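Local structure of dioxygenase (Pseudomonas brassicacearum, 5V2D) at residues G33-P38 with N459-E464; N148-A153 with G172-D177; R383-G388 with A447-G452; E437-P442 with G496-G501; E467-D472 with I481-I486. The protein probably catalyses the iron-dependent oxidative cleavage of the central carbon-carbon double bond of lignin-derived stilbenes, as a member of the carotenoid cleavage oxygenase family. All blocks are in the same frame, centred on the assembly; numbering follows the deposited sequence.

Near the N terminus, residues 33-38 meet residues 459-464 in contact 1, which closes the widest loop. Contact 2 lies nested inside it: a short connection within one four-stranded blade. Contact 3 is nested there too and joins residues 383-388 to a turn of the next blade. Contact 4 opens at residue 437, before contacts 3 and 1 have closed, and so crosses both. It closes only at the C terminus, where strand 496-500 lies beside strand 433-442. Contact 5 is a hairpin nested inside contact 4, in the blade that contact 1 also reaches; L460 packs on E467 between them. F440 of contact 4 packs against A450 of contact 3.

Contact 1. Residues G33-P38 with N459-E464; sequences GALYKP and NLIAEE
A34, L35 and K37 meet N459, I461 and E464 in a partly buried contact, apolar inside with a charged pair at the outside. The short helix 33-36 rests here on the end of strand 452-460 and the turn leading to strand 465-472. The methyl group of A34 points at the turn, with A34 CB 3.6 Å from I461 CB and equally near I461 O. I461 CG2 is held anti to the carbonyl carbon, because CG1 sits between the backbone N and that carbon (chi1 58°). CG2 thus meets the helix and lies 3.6 Å from L35 CD1. The same L35 methyl touches the amide of N459, 3.7 Å from ND2; the amide oxygen is hydrogen-bonded to Q436. One water joins the backbones: it accepts from A34 N at 2.9 Å and donates to I461 O. Farther out, K37 crosses E464 at about a right angle and forms a salt bridge. K37 NZ approaches the syn lone pair of E464 OE1 at 2.9 Å; its bond to OE2 is weak. The arrangement is an N-terminal helix packed on a hairpin turn of a blade, in the beta-propeller fold expected for the carotenoid cleavage oxygenase family.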
# COMPACT_ATOMS: atom_id res chain seq x y z
N GLY A 33 0.15 -20.28 6.60
CA GLY A 33 -1.18 -20.18 6.11
C GLY A 33 -1.21 -19.73 4.65
O GLY A 33 -0.16 -19.44 4.05
N ALA A 34 -2.40 -19.67 4.08
CA ALA A 34 -2.54 -19.33 2.67
C ALA A 34 -2.08 -17.92 2.37
O ALA A 34 -1.49 -17.68 1.33
CB ALA A 34 -3.99 -19.46 2.26
N LEU A 35 -2.30 -17.01 3.26
CA LEU A 35 -1.91 -15.62 3.00
C LEU A 35 -0.34 -15.41 3.07
O LEU A 35 0.18 -14.67 2.26
CB LEU A 35 -2.57 -14.69 3.97
CG LEU A 35 -3.83 -14.01 3.43
CD1 LEU A 35 -4.74 -14.87 2.67
CD2 LEU A 35 -4.51 -13.11 4.39
N TYR A 36 0.31 -16.01 4.05
CA TYR A 36 1.69 -15.62 4.37
C TYR A 36 2.77 -16.66 4.17
O TYR A 36 3.95 -16.36 4.27
CB TYR A 36 1.78 -14.96 5.78
CG TYR A 36 0.90 -13.74 5.85
CD1 TYR A 36 1.21 -12.57 5.12
CD2 TYR A 36 -0.28 -13.73 6.61
CE1 TYR A 36 0.40 -11.48 5.12
CE2 TYR A 36 -1.10 -12.59 6.62
CZ TYR A 36 -0.78 -11.51 5.84
OH TYR A 36 -1.56 -10.40 5.82
N LYS A 37 2.40 -17.88 3.79
CA LYS A 37 3.40 -18.80 3.45
C LYS A 37 4.19 -18.24 2.25
O LYS A 37 3.62 -17.67 1.32
CB LYS A 37 2.79 -20.14 3.11
CG LYS A 37 3.71 -21.24 2.78
CD LYS A 37 2.90 -22.53 2.39
CE LYS A 37 1.93 -23.03 3.47
NZ LYS A 37 1.02 -24.05 2.85
N PRO A 38 5.50 -18.43 2.26
CA PRO A 38 6.32 -17.88 1.12
C PRO A 38 5.93 -18.55 -0.17
O PRO A 38 5.51 -19.70 -0.16
CB PRO A 38 7.73 -18.36 1.51
CG PRO A 38 7.67 -18.42 3.07
CD PRO A 38 6.34 -19.12 3.27
N ASN A 459 -8.43 -14.85 -2.38
CA ASN A 459 -7.68 -15.90 -1.77
C ASN A 459 -8.71 -16.92 -1.23
O ASN A 459 -9.47 -16.57 -0.33
CB ASN A 459 -6.82 -15.40 -0.59
CG ASN A 459 -6.08 -14.12 -0.88
OD1 ASN A 459 -5.34 -14.07 -1.84
ND2 ASN A 459 -6.41 -13.01 -0.07
N LEU A 460 -8.66 -18.14 -1.73
CA LEU A 460 -9.52 -19.20 -1.28
C LEU A 460 -8.66 -19.97 -0.32
O LEU A 460 -7.88 -20.85 -0.70
CB LEU A 460 -9.97 -20.05 -2.44
CG LEU A 460 -11.18 -19.71 -3.33
CD1 LEU A 460 -12.19 -18.80 -2.72
CD2 LEU A 460 -10.75 -19.10 -4.63
N ILE A 461 -8.74 -19.59 0.93
CA ILE A 461 -7.68 -19.91 1.85
C ILE A 461 -7.74 -21.29 2.44
O ILE A 461 -6.70 -21.78 2.89
CB ILE A 461 -7.52 -18.88 2.96
CG1 ILE A 461 -8.76 -18.68 3.78
CG2 ILE A 461 -7.11 -17.55 2.41
CD1 ILE A 461 -8.51 -17.68 4.91
N ALA A 462 -8.89 -21.96 2.38
CA ALA A 462 -8.97 -23.36 2.77
C ALA A 462 -8.37 -24.21 1.69
O ALA A 462 -7.77 -25.20 2.01
CB ALA A 462 -10.42 -23.77 3.02
N GLU A 463 -8.52 -23.85 0.43
CA GLU A 463 -7.91 -24.67 -0.64
C GLU A 463 -6.50 -24.23 -0.97
O GLU A 463 -5.85 -24.87 -1.74
CB GLU A 463 -8.74 -24.61 -1.89
CG GLU A 463 -10.20 -24.97 -1.67
CD GLU A 463 -10.98 -24.63 -2.97
OE1 GLU A 463 -12.00 -23.93 -2.95
OE2 GLU A 463 -10.56 -24.98 -4.11
N GLU A 464 -6.05 -23.10 -0.43
CA GLU A 464 -4.80 -22.44 -0.89
C GLU A 464 -4.76 -22.22 -2.42
O GLU A 464 -3.79 -22.55 -3.07
CB GLU A 464 -3.52 -23.22 -0.46
CG GLU A 464 -3.53 -23.44 1.05
CD GLU A 464 -2.17 -23.69 1.68
OE1 GLU A 464 -1.20 -24.10 1.01
OE2 GLU A 464 -2.11 -23.45 2.90
O HOH W 1 -4.80 -20.64 5.32

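Contact 2. Residues N148-A153 with G172-D177; sequences NGVLLA and GEWTFD
W174 lies against V150 and L152 within one four-stranded antiparallel blade, where side chains just past strand 170-173 reach across to strand 150-154. The indole is the centre of the contact. V150 and L152 both put a methyl on the same face of it as CH-pi donors. V150 CG2 is 4.1 Å from the centroid of the six-membered ring and only 3° off its normal. L152 CD2 is 4.0 Å from the centroid of the five-membered ring, at a more slanting 25°. The first torsion of W174 (chi1 -161°) swings CG to the side opposite the backbone N, which carries the ring across to the strand. The other methyl of L152 serves F176: CD1 is 3.9 Å from F176 CZ. W174 CD1 in turn stands over the centre of the F176 ring, and F185 stacks on F176. N148 comes to the indole edge, its amide plane steeply inclined to the ring. The polar link here runs through water. N148 ND2 donates to two waters, each at 3.0 Å. One also accepts from W174 NE1 at 2.9 Å; the other donates to D177 OD1. W174 and F176 thus pack on strand 150-154 of their own blade in the family's beta-propeller.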
# COMPACT_ATOMS: atom_id res chain seq x y z
N ASN A 148 6.24 7.74 -16.94
CA ASN A 148 7.26 8.09 -17.94
C ASN A 148 7.85 6.88 -18.60
O ASN A 148 9.09 6.71 -18.69
CB ASN A 148 8.36 8.90 -17.20
CG ASN A 148 9.32 9.61 -18.12
OD1 ASN A 148 8.99 9.86 -19.27
ND2 ASN A 148 10.52 9.96 -17.60
N GLY A 149 6.99 5.98 -19.03
CA GLY A 149 7.39 4.86 -19.85
C GLY A 149 7.94 3.64 -19.12
O GLY A 149 8.35 2.67 -19.74
N VAL A 150 7.96 3.70 -17.79
CA VAL A 150 8.32 2.55 -16.97
C VAL A 150 7.27 2.26 -15.90
O VAL A 150 6.36 3.06 -15.63
CB VAL A 150 9.74 2.70 -16.33
CG1 VAL A 150 10.78 2.91 -17.39
CG2 VAL A 150 9.81 3.82 -15.32
N LEU A 151 7.41 1.08 -15.27
CA LEU A 151 6.69 0.77 -14.04
C LEU A 151 7.64 1.08 -12.85
O LEU A 151 8.77 0.59 -12.83
CB LEU A 151 6.35 -0.71 -13.99
CG LEU A 151 5.35 -1.04 -12.83
CD1 LEU A 151 3.97 -0.51 -13.14
CD2 LEU A 151 5.28 -2.52 -12.57
N LEU A 152 7.16 1.88 -11.89
CA LEU A 152 7.94 2.15 -10.68
C LEU A 152 7.46 1.21 -9.58
O LEU A 152 6.25 1.09 -9.36
CB LEU A 152 7.73 3.54 -10.21
CG LEU A 152 8.29 4.61 -11.18
CD1 LEU A 152 7.98 5.97 -10.56
CD2 LEU A 152 9.75 4.39 -11.52
N ALA A 153 8.37 0.49 -9.01
CA ALA A 153 8.15 -0.31 -7.81
C ALA A 153 8.74 0.47 -6.65
O ALA A 153 9.93 0.87 -6.65
CB ALA A 153 8.84 -1.67 -7.90
N GLY A 172 16.58 -0.71 -13.03
CA GLY A 172 17.58 -0.13 -12.08
C GLY A 172 16.84 0.85 -11.20
O GLY A 172 15.63 1.13 -11.37
N GLU A 173 17.56 1.41 -10.27
CA GLU A 173 17.05 2.44 -9.42
C GLU A 173 16.65 3.61 -10.30
O GLU A 173 17.36 3.99 -11.20
CB GLU A 173 18.08 2.88 -8.40
CG GLU A 173 17.55 3.91 -7.44
CD GLU A 173 18.59 4.36 -6.40
OE1 GLU A 173 19.59 4.98 -6.88
OE2 GLU A 173 18.42 4.19 -5.14
N TRP A 174 15.51 4.18 -10.04
CA TRP A 174 15.04 5.34 -10.80
C TRP A 174 15.29 6.61 -10.01
O TRP A 174 14.71 6.84 -8.97
CB TRP A 174 13.52 5.22 -11.11
CG TRP A 174 13.03 6.06 -12.19
CD1 TRP A 174 12.29 7.16 -12.06
CD2 TRP A 174 13.23 5.88 -13.58
NE1 TRP A 174 11.96 7.69 -13.29
CE2 TRP A 174 12.54 6.94 -14.25
CE3 TRP A 174 13.92 4.94 -14.34
CZ2 TRP A 174 12.52 7.08 -15.63
CZ3 TRP A 174 13.91 5.07 -15.73
CH2 TRP A 174 13.19 6.12 -16.36
N THR A 175 16.12 7.47 -10.57
CA THR A 175 16.51 8.76 -9.87
C THR A 175 15.74 9.96 -10.40
O THR A 175 15.92 11.04 -9.94
CB THR A 175 18.04 9.05 -10.11
OG1 THR A 175 18.19 9.26 -11.51
CG2 THR A 175 18.91 7.86 -9.73
N PHE A 176 14.83 9.74 -11.32
CA PHE A 176 14.07 10.81 -12.03
C PHE A 176 15.07 11.78 -12.69
O PHE A 176 15.05 12.98 -12.40
CB PHE A 176 13.08 11.55 -11.11
CG PHE A 176 12.04 10.64 -10.48
CD1 PHE A 176 12.33 9.93 -9.31
CD2 PHE A 176 10.82 10.51 -11.08
CE1 PHE A 176 11.35 9.12 -8.73
CE2 PHE A 176 9.84 9.67 -10.54
CZ PHE A 176 10.11 9.00 -9.32
N ASP A 177 15.94 11.21 -13.49
CA ASP A 177 17.01 11.97 -14.19
C ASP A 177 17.84 12.86 -13.26
O ASP A 177 18.13 13.98 -13.60
CB ASP A 177 16.37 12.82 -15.32
CG ASP A 177 15.68 11.95 -16.36
OD1 ASP A 177 14.43 12.04 -16.63
OD2 ASP A 177 16.39 11.10 -16.91
O HOH W 2 10.74 9.97 -14.59
O HOH W 3 13.31 10.42 -18.70

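Contact 3. Residues R383-G388 with A447-G452; sequences RQYAHG and AEEADG
H387 and A450 are the nearest pair by CA atoms, 6.3 Å apart, where the start of strand 387-392 faces a type II beta turn from E448 to D451. E449 and A450 are the two central residues of the turn, which is closed by D451 N to E448 O. E449 reaches across in an extended chain, its CG anti to the backbone N (chi1 -171°). Its carboxylate takes the peptide N-H of A386 between both oxygens. A386 N is 3.0 Å from OE1 and 3.1 Å from OE2, and each oxygen uses its syn lone pair. H387 N adds a weak bond to OE2. A water also donates to OE2, at 2.6 Å, and to H387 O. Three donors thus gather on OE2, which would help fix the carboxylate. The imidazole of H387 stands almost perpendicular to the carboxylate, at 89°, and meets it edge-on: H387 CD2 is 3.5 Å from E449 CD. E449 O lies over a face of the same ring. A450 CB packs on H387 CB at 3.5 Å. H387 ND1 is hydrogen-bonded to H416 of strand 413-418. Y385 brings its CB to 3.4 Å from E449 OE2, while its hydroxyl is hydrogen-bonded to D318. The turn links strands 433-442 and 452-460, so E449 ties that blade to the neighbouring blade of strands 371-375, 387-392, 413-418 and 424-427.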
# COMPACT_ATOMS: atom_id res chain seq x y z
N ARG A 383 -10.42 15.37 -6.52
CA ARG A 383 -11.59 16.19 -6.89
C ARG A 383 -12.79 15.70 -6.08
O ARG A 383 -12.83 14.56 -5.54
CB ARG A 383 -12.01 16.05 -8.38
CG ARG A 383 -10.99 15.89 -9.46
CD ARG A 383 -10.19 17.18 -9.80
NE ARG A 383 -8.75 17.04 -9.44
CZ ARG A 383 -7.69 17.48 -10.14
NH1 ARG A 383 -7.85 18.12 -11.29
NH2 ARG A 383 -6.45 17.31 -9.66
N GLN A 384 -13.83 16.50 -6.13
CA GLN A 384 -15.09 16.14 -5.50
C GLN A 384 -15.54 14.80 -6.10
O GLN A 384 -15.41 14.52 -7.31
CB GLN A 384 -16.17 17.25 -5.81
CG GLN A 384 -17.05 17.87 -4.72
CD GLN A 384 -17.57 16.95 -3.60
OE1 GLN A 384 -17.22 15.75 -3.38
NE2 GLN A 384 -18.29 17.63 -2.73
N TYR A 385 -16.06 13.94 -5.28
CA TYR A 385 -16.32 12.58 -5.66
C TYR A 385 -17.38 12.04 -4.75
O TYR A 385 -17.62 12.62 -3.71
CB TYR A 385 -15.01 11.73 -5.56
CG TYR A 385 -14.70 11.22 -4.20
CD1 TYR A 385 -14.66 9.88 -3.96
CD2 TYR A 385 -14.40 12.10 -3.12
CE1 TYR A 385 -14.37 9.38 -2.68
CE2 TYR A 385 -14.13 11.62 -1.85
CZ TYR A 385 -14.10 10.27 -1.64
OH TYR A 385 -13.88 9.73 -0.42
N ALA A 386 -17.97 10.91 -5.13
CA ALA A 386 -19.07 10.32 -4.39
C ALA A 386 -19.05 8.82 -4.18
O ALA A 386 -20.04 8.26 -3.67
CB ALA A 386 -20.41 10.71 -5.05
N HIS A 387 -17.97 8.16 -4.60
CA HIS A 387 -17.89 6.70 -4.53
C HIS A 387 -16.53 6.19 -4.08
O HIS A 387 -15.54 6.77 -4.42
CB HIS A 387 -18.16 6.14 -5.92
CG HIS A 387 -19.51 6.48 -6.46
ND1 HIS A 387 -20.60 5.66 -6.25
CD2 HIS A 387 -19.95 7.55 -7.18
CE1 HIS A 387 -21.68 6.28 -6.71
NE2 HIS A 387 -21.30 7.39 -7.35
N GLY A 388 -16.51 5.11 -3.34
CA GLY A 388 -15.24 4.42 -3.00
C GLY A 388 -15.45 2.92 -2.91
O GLY A 388 -16.60 2.46 -2.70
N ALA A 447 -17.55 6.88 -19.06
CA ALA A 447 -18.41 6.39 -18.03
C ALA A 447 -18.46 7.36 -16.86
O ALA A 447 -17.46 7.97 -16.53
CB ALA A 447 -17.95 5.02 -17.58
N GLU A 448 -19.63 7.45 -16.25
CA GLU A 448 -19.79 8.21 -15.02
C GLU A 448 -18.87 7.62 -13.92
O GLU A 448 -18.31 6.50 -14.03
CB GLU A 448 -21.28 8.20 -14.57
CG GLU A 448 -22.28 9.39 -14.85
CD GLU A 448 -22.09 10.27 -16.16
OE1 GLU A 448 -21.01 10.92 -16.33
OE2 GLU A 448 -23.04 10.36 -17.00
N GLU A 449 -18.73 8.42 -12.87
CA GLU A 449 -17.87 8.04 -11.73
C GLU A 449 -18.23 6.65 -11.23
O GLU A 449 -19.39 6.36 -10.93
CB GLU A 449 -17.98 9.04 -10.53
CG GLU A 449 -16.91 8.73 -9.49
CD GLU A 449 -17.11 9.44 -8.13
OE1 GLU A 449 -17.94 10.35 -8.05
OE2 GLU A 449 -16.44 9.06 -7.15
N ALA A 450 -17.21 5.79 -11.11
CA ALA A 450 -17.32 4.48 -10.45
C ALA A 450 -18.22 3.54 -11.21
O ALA A 450 -18.69 2.52 -10.63
CB ALA A 450 -17.79 4.57 -8.99
N ASP A 451 -18.39 3.80 -12.51
CA ASP A 451 -19.20 2.88 -13.34
C ASP A 451 -18.22 2.05 -14.15
O ASP A 451 -17.58 2.57 -15.06
CB ASP A 451 -20.16 3.67 -14.22
CG ASP A 451 -20.98 2.79 -15.17
OD1 ASP A 451 -21.10 1.58 -14.89
OD2 ASP A 451 -21.55 3.36 -16.11
N GLY A 452 -18.09 0.80 -13.77
CA GLY A 452 -17.16 -0.08 -14.42
C GLY A 452 -16.96 -1.37 -13.66
O GLY A 452 -17.89 -1.94 -13.15
O HOH W 4 -14.57 7.25 -6.87

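Contact 4. Residues E437-P442 with G496-G501; sequences EPIFIP and GCWAPG
E437 begins the contact by reaching G496 with its carboxylate. G496 N donates to E437 OE1 at 2.7 Å, an almost straight bond (160°) that meets the oxygen nearly along its C-O axis. The chain of E437 is extended, and this carries the carboxylate over to the second strand. OE1 also forms a salt bridge with R375. OE2 accepts from H495, one of the four histidines on the iron, so E437 is a second-shell residue of the metal site. Further on, I439 lays CG2 on the backbone of C497, 3.8 Å from its C atom. I439 CD1 meets W498 CE3 at 3.7 Å. The two strands run nearly parallel, 18° apart, with axes 6.7 Å apart at closest. They are edge strands of two different sheets, neighbouring blades of the beta-propeller, and side chains rather than backbone bonds join them. F440 points away from the second strand, and its ring meets that of F389. I441 then faces W498 again. I441 CD1 sits over the six-membered ring, 3.5 Å from its centroid and 4° off the normal, a CH-pi contact. I441 CG2 lies 3.8 Å from W498 NE1, and P500 N lies over the opposite face of the indole.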
# COMPACT_ATOMS: atom_id res chain seq x y z
N GLU A 437 -6.08 -6.05 -2.28
CA GLU A 437 -6.47 -4.71 -2.69
C GLU A 437 -7.12 -4.65 -4.07
O GLU A 437 -6.54 -5.13 -5.06
CB GLU A 437 -5.29 -3.77 -2.72
CG GLU A 437 -5.70 -2.33 -3.07
CD GLU A 437 -4.52 -1.37 -3.25
OE1 GLU A 437 -3.81 -1.54 -4.27
OE2 GLU A 437 -4.30 -0.42 -2.46
N PRO A 438 -8.26 -3.97 -4.19
CA PRO A 438 -8.88 -3.89 -5.50
C PRO A 438 -8.42 -2.74 -6.37
O PRO A 438 -7.97 -1.71 -5.89
CB PRO A 438 -10.40 -3.69 -5.10
CG PRO A 438 -10.32 -2.81 -3.89
CD PRO A 438 -9.10 -3.39 -3.12
N ILE A 439 -8.63 -2.89 -7.68
CA ILE A 439 -8.57 -1.80 -8.61
C ILE A 439 -9.96 -1.56 -9.22
O ILE A 439 -10.84 -2.43 -9.20
CB ILE A 439 -7.62 -2.00 -9.75
CG1 ILE A 439 -7.80 -3.41 -10.38
CG2 ILE A 439 -6.17 -1.84 -9.28
CD1 ILE A 439 -7.30 -3.47 -11.80
N PHE A 440 -10.12 -0.36 -9.77
CA PHE A 440 -11.31 0.02 -10.50
C PHE A 440 -10.96 0.29 -11.96
O PHE A 440 -9.99 0.99 -12.23
CB PHE A 440 -12.02 1.21 -9.90
CG PHE A 440 -13.09 1.77 -10.76
CD1 PHE A 440 -14.31 1.13 -10.83
CD2 PHE A 440 -12.88 2.89 -11.56
CE1 PHE A 440 -15.33 1.61 -11.70
CE2 PHE A 440 -13.90 3.36 -12.38
CZ PHE A 440 -15.11 2.72 -12.44
N ILE A 441 -11.78 -0.25 -12.88
CA ILE A 441 -11.57 -0.06 -14.29
C ILE A 441 -12.85 0.59 -14.86
O ILE A 441 -13.89 -0.02 -14.80
CB ILE A 441 -11.35 -1.41 -15.00
CG1 ILE A 441 -10.13 -2.09 -14.44
CG2 ILE A 441 -11.18 -1.18 -16.50
CD1 ILE A 441 -9.83 -3.50 -15.01
N PRO A 442 -12.76 1.80 -15.45
CA PRO A 442 -13.96 2.39 -16.00
C PRO A 442 -14.56 1.58 -17.13
O PRO A 442 -13.86 0.96 -17.86
CB PRO A 442 -13.47 3.71 -16.62
CG PRO A 442 -12.06 3.95 -16.03
CD PRO A 442 -11.54 2.65 -15.66
N GLY A 496 -1.55 -2.12 -5.67
CA GLY A 496 -1.52 -2.35 -7.12
C GLY A 496 -2.08 -1.19 -7.88
O GLY A 496 -2.50 -0.13 -7.29
N CYS A 497 -2.14 -1.33 -9.20
CA CYS A 497 -2.66 -0.20 -10.03
C CYS A 497 -3.14 -0.78 -11.34
O CYS A 497 -2.75 -1.90 -11.75
CB CYS A 497 -1.61 0.84 -10.31
SG CYS A 497 -0.23 0.22 -11.33
N TRP A 498 -4.04 -0.03 -11.98
CA TRP A 498 -4.50 -0.36 -13.32
C TRP A 498 -3.82 0.55 -14.34
O TRP A 498 -3.90 1.77 -14.19
CB TRP A 498 -6.04 -0.12 -13.36
CG TRP A 498 -6.58 -0.32 -14.81
CD1 TRP A 498 -7.19 0.61 -15.58
CD2 TRP A 498 -6.59 -1.54 -15.53
NE1 TRP A 498 -7.56 0.06 -16.74
CE2 TRP A 498 -7.22 -1.27 -16.75
CE3 TRP A 498 -6.14 -2.82 -15.26
CZ2 TRP A 498 -7.44 -2.24 -17.73
CZ3 TRP A 498 -6.35 -3.80 -16.23
CH2 TRP A 498 -7.01 -3.50 -17.45
N ALA A 499 -3.25 -0.02 -15.38
CA ALA A 499 -2.58 0.73 -16.46
C ALA A 499 -3.37 0.55 -17.75
O ALA A 499 -3.29 -0.53 -18.35
CB ALA A 499 -1.17 0.19 -16.67
N PRO A 500 -4.20 1.52 -18.13
CA PRO A 500 -5.11 1.33 -19.27
C PRO A 500 -4.32 1.08 -20.57
O PRO A 500 -3.26 1.64 -20.74
CB PRO A 500 -5.83 2.69 -19.41
CG PRO A 500 -5.72 3.32 -18.08
CD PRO A 500 -4.41 2.82 -17.45
N GLY A 501 -4.69 0.14 -21.43
CA GLY A 501 -4.23 0.23 -22.85
C GLY A 501 -5.33 1.18 -23.46
O GLY A 501 -5.41 1.28 -24.62

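Contact 5. Residues E467-D472 with I481-I486; sequences ELVVLD and IARIRI
L468, V470, A482 and I484 form the apolar centre, on one face of an antiparallel pair of strands. L468 and I484 lie side by side and point the same way, with CB atoms 4.0 Å apart. I484 CD1 reaches along to V470 CG2, also at 4.0 Å. F92 of strand 85-93 covers L468 and I484, so this face packs on the next sheet. I486 CD1 closes one end over the backbone of L468, 3.7 Å from its N. At the other end V470 CG1 touches I481 CG1. The strands belong to a beta hairpin of one propeller blade, held between strands 452-460 and 50-52. L468 and I484 exchange two backbone bonds. V470 N donates to A482 O, and V470 O faces both I481 and A482 in a classic beta bulge: I481 N is 2.8 Å from V470 O, while the bond from A482 N is weak. The other face carries V469 beside the aliphatic part of R483, then the charges. R483 is extended from CG to NE and gives NH1 to E467 OE1 at 2.8 Å, nearly straight (168°). The oxygen lies in the guanidinium plane, although the carboxylate is turned 76° to it. E467 OE2 pairs with R465.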
# COMPACT_ATOMS: atom_id res chain seq x y z
N GLU A 467 -7.85 -16.72 -7.26
CA GLU A 467 -8.53 -16.27 -8.49
C GLU A 467 -8.39 -14.78 -8.57
O GLU A 467 -8.39 -14.13 -7.52
CB GLU A 467 -10.08 -16.55 -8.43
CG GLU A 467 -10.34 -18.02 -8.32
CD GLU A 467 -11.87 -18.39 -8.17
OE1 GLU A 467 -12.65 -17.53 -7.87
OE2 GLU A 467 -12.26 -19.53 -8.36
N LEU A 468 -8.34 -14.24 -9.77
CA LEU A 468 -8.51 -12.83 -9.92
C LEU A 468 -10.02 -12.61 -10.31
O LEU A 468 -10.47 -13.10 -11.40
CB LEU A 468 -7.63 -12.34 -11.01
CG LEU A 468 -7.51 -10.84 -11.18
CD1 LEU A 468 -6.93 -10.20 -9.94
CD2 LEU A 468 -6.65 -10.55 -12.43
N VAL A 469 -10.80 -11.99 -9.43
CA VAL A 469 -12.24 -11.83 -9.69
C VAL A 469 -12.56 -10.47 -10.31
O VAL A 469 -11.88 -9.46 -10.00
CB VAL A 469 -13.10 -12.06 -8.45
CG1 VAL A 469 -12.95 -13.51 -8.05
CG2 VAL A 469 -12.83 -11.09 -7.32
N VAL A 470 -13.55 -10.46 -11.19
CA VAL A 470 -14.01 -9.25 -11.81
C VAL A 470 -15.50 -9.05 -11.52
O VAL A 470 -16.32 -9.89 -11.88
CB VAL A 470 -13.81 -9.34 -13.33
CG1 VAL A 470 -14.25 -8.00 -13.96
CG2 VAL A 470 -12.36 -9.70 -13.72
N LEU A 471 -15.84 -7.96 -10.84
CA LEU A 471 -17.25 -7.63 -10.47
C LEU A 471 -17.65 -6.39 -11.21
O LEU A 471 -16.82 -5.57 -11.67
CB LEU A 471 -17.41 -7.38 -8.97
CG LEU A 471 -17.38 -8.64 -8.11
CD1 LEU A 471 -15.97 -9.29 -8.03
CD2 LEU A 471 -17.89 -8.28 -6.72
N ASP A 472 -18.98 -6.27 -11.39
CA ASP A 472 -19.54 -5.11 -12.08
C ASP A 472 -19.97 -4.18 -11.00
O ASP A 472 -20.74 -4.62 -10.11
CB ASP A 472 -20.78 -5.55 -12.94
CG ASP A 472 -21.22 -4.45 -13.89
OD1 ASP A 472 -21.44 -3.28 -13.46
OD2 ASP A 472 -21.29 -4.71 -15.11
N ILE A 481 -18.62 -11.35 -12.36
CA ILE A 481 -19.03 -11.68 -13.67
C ILE A 481 -18.01 -12.63 -14.32
O ILE A 481 -18.33 -13.33 -15.26
CB ILE A 481 -19.26 -10.41 -14.53
CG1 ILE A 481 -17.95 -9.64 -14.77
CG2 ILE A 481 -20.42 -9.65 -13.90
CD1 ILE A 481 -18.12 -8.38 -15.52
N ALA A 482 -16.78 -12.63 -13.80
CA ALA A 482 -15.71 -13.50 -14.30
C ALA A 482 -14.76 -13.83 -13.18
O ALA A 482 -14.48 -13.00 -12.33
CB ALA A 482 -14.95 -12.84 -15.42
N ARG A 483 -14.35 -15.08 -13.12
CA ARG A 483 -13.31 -15.54 -12.20
C ARG A 483 -12.15 -16.08 -13.00
O ARG A 483 -12.31 -17.04 -13.75
CB ARG A 483 -13.81 -16.64 -11.28
CG ARG A 483 -15.02 -16.25 -10.41
CD ARG A 483 -15.42 -17.44 -9.60
NE ARG A 483 -16.51 -17.23 -8.69
CZ ARG A 483 -16.38 -17.18 -7.36
NH1 ARG A 483 -15.23 -17.28 -6.72
NH2 ARG A 483 -17.42 -16.99 -6.63
N ILE A 484 -11.00 -15.43 -12.86
CA ILE A 484 -9.80 -15.81 -13.59
C ILE A 484 -8.95 -16.72 -12.70
O ILE A 484 -8.43 -16.28 -11.67
CB ILE A 484 -9.04 -14.56 -14.04
CG1 ILE A 484 -9.96 -13.69 -14.91
CG2 ILE A 484 -7.78 -14.91 -14.75
CD1 ILE A 484 -9.46 -12.23 -14.83
N ARG A 485 -8.84 -18.01 -13.08
CA ARG A 485 -8.21 -18.98 -12.18
C ARG A 485 -6.69 -18.87 -12.37
O ARG A 485 -6.22 -18.69 -13.48
CB ARG A 485 -8.64 -20.39 -12.49
CG ARG A 485 -10.09 -20.70 -12.16
CD ARG A 485 -10.32 -22.24 -12.25
NE ARG A 485 -11.76 -22.48 -12.25
CZ ARG A 485 -12.55 -22.57 -13.31
NH1 ARG A 485 -12.06 -22.55 -14.54
NH2 ARG A 485 -13.85 -22.79 -13.12
N ILE A 486 -5.97 -18.89 -11.28
CA ILE A 486 -4.48 -18.81 -11.27
C ILE A 486 -4.04 -20.18 -10.82
O ILE A 486 -4.53 -20.69 -9.81
CB ILE A 486 -4.03 -17.71 -10.32
CG1 ILE A 486 -4.60 -16.38 -10.81
CG2 ILE A 486 -2.51 -17.56 -10.41
CD1 ILE A 486 -4.78 -15.41 -9.73